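PDB 4G79: spindle assembly abnormal protein 6 from Caenorhabditis elegans, which serves as a central scaffolding component of the centriole, ensuring its ninefold symmetry, and is required for centrosome biogenesis and duplication. Local coordinates for residues T86-F89 with D90-P93. Sequence-based numbering, arbitrary orientation. Where two conformers were deposited one is given.
Sequences TVDF and DAFP
Asp90 meets Asp88 through its CB, which lies 3.5 Å from Asp88 OD1, in the loop between helices 73-83 and 92-102 of the SAS-6 N-terminal domain. At Ala91 the turn is fastened. Asp88 swings its carboxylate forward over the turn, CG set between its backbone N and carbonyl carbon (chi1 53°), and Asp88 OD1 lies 2.9 Å from Ala91 N and accepts its N-H (N-H...O angle 154°), a side-chain-to-backbone bond to the third residue on. The methyl of Ala91 rests against the same oxygen, its CB 3.4 Å from Asp88 OD1, and touches Val87 CB at 4.2 Å. Phe92 N then bonds to Asp88 O at 2.9 Å, an i to i+4 bond on the way into helix 92-102. Val87, which also packs on Pro127 of the second subunit, brings CG2 to 3.9 Å from Phe92 CA and to the edge of the Phe92 ring, which turns inward to Tyr76 and Phe134. Pro93 has no N-H to offer; its CD sits 3.3 Å from Phe89 O. Asp88 thus grips the turn leading into the helix with both side-chain and main-chain oxygens, and its negative charge there probably interacts favourably with the helix dipole.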
loop_
_atom_site.group_PDB
_atom_site.type_symbol
_atom_site.label_atom_id
_atom_site.label_comp_id
_atom_site.label_asym_id
_atom_site.label_seq_id
_atom_site.Cartn_x
_atom_site.Cartn_y
_atom_site.Cartn_z
ATOM N N THR A 86 9.345 2.407 -5.288
ATOM C CA THR A 86 9.798 3.327 -6.342
ATOM C C THR A 86 11.308 3.516 -6.347
ATOM O O THR A 86 11.817 4.301 -7.147
ATOM C CB THR A 86 9.094 4.659 -6.230
ATOM O OG1 THR A 86 9.348 5.189 -4.925
ATOM C CG2 THR A 86 7.605 4.535 -6.499
ATOM N N VAL A 87 12.026 2.783 -5.479
ATOM C CA VAL A 87 13.500 2.865 -5.422
ATOM C C VAL A 87 14.085 1.656 -6.146
ATOM O O VAL A 87 13.457 0.605 -6.191
ATOM C CB VAL A 87 14.065 3.011 -3.961
ATOM C CG1 VAL A 87 13.621 4.336 -3.349
ATOM C CG2 VAL A 87 13.653 1.844 -3.060
ATOM N N ASP A 88 15.281 1.805 -6.706
ATOM C CA ASP A 88 15.950 0.691 -7.379
ATOM C C ASP A 88 16.648 -0.219 -6.359
ATOM O O ASP A 88 16.706 0.084 -5.160
ATOM C CB ASP A 88 16.955 1.224 -8.438
ATOM C CG ASP A 88 17.955 2.231 -7.905
ATOM O OD1 ASP A 88 18.530 1.986 -6.834
ATOM O OD2 ASP A 88 18.234 3.217 -8.612
ATOM N N PHE A 89 17.169 -1.354 -6.829
ATOM C CA PHE A 89 17.801 -2.330 -5.954
ATOM C C PHE A 89 18.975 -1.752 -5.150
ATOM O O PHE A 89 19.085 -2.080 -3.989
ATOM C CB PHE A 89 18.236 -3.536 -6.788
ATOM C CG PHE A 89 18.923 -4.650 -6.054
ATOM C CD1 PHE A 89 18.310 -5.276 -4.963
ATOM C CD2 PHE A 89 20.182 -5.094 -6.453
ATOM C CE1 PHE A 89 18.939 -6.331 -4.304
ATOM C CE2 PHE A 89 20.822 -6.138 -5.772
ATOM C CZ PHE A 89 20.197 -6.753 -4.713
ATOM N N ASP A 90 19.817 -0.881 -5.749
ATOM C CA ASP A 90 20.975 -0.235 -5.113
ATOM C C ASP A 90 20.551 0.664 -3.935
ATOM O O ASP A 90 21.193 0.694 -2.888
ATOM C CB ASP A 90 21.725 0.607 -6.164
ATOM C CG ASP A 90 23.040 1.186 -5.682
ATOM O OD1 ASP A 90 24.037 0.437 -5.649
ATOM O OD2 ASP A 90 23.074 2.395 -5.359
ATOM N N ALA A 91 19.491 1.440 -4.141
ATOM C CA ALA A 91 19.014 2.387 -3.133
ATOM C C ALA A 91 18.175 1.688 -2.052
ATOM O O ALA A 91 18.122 2.166 -0.919
ATOM C CB ALA A 91 18.193 3.471 -3.803
ATOM N N PHE A 92 17.534 0.567 -2.397
ATOM C CA PHE A 92 16.614 -0.121 -1.486
ATOM C C PHE A 92 17.177 -0.391 -0.081
ATOM O O PHE A 92 16.468 -0.010 0.853
ATOM C CB PHE A 92 16.086 -1.417 -2.091
ATOM C CG PHE A 92 15.181 -2.218 -1.188
ATOM C CD1 PHE A 92 13.903 -1.753 -0.867
ATOM C CD2 PHE A 92 15.553 -3.483 -0.751
ATOM C CE1 PHE A 92 13.038 -2.521 -0.091
ATOM C CE2 PHE A 92 14.688 -4.251 0.028
ATOM C CZ PHE A 92 13.443 -3.758 0.370
ATOM N N PRO A 93 18.380 -0.999 0.161
ATOM C CA PRO A 93 18.786 -1.228 1.568
ATOM C C PRO A 93 19.006 0.084 2.338
ATOM O O PRO A 93 18.637 0.181 3.490
ATOM C CB PRO A 93 20.087 -2.038 1.441
ATOM C CG PRO A 93 20.613 -1.705 0.059
ATOM C CD PRO A 93 19.383 -1.563 -0.779
#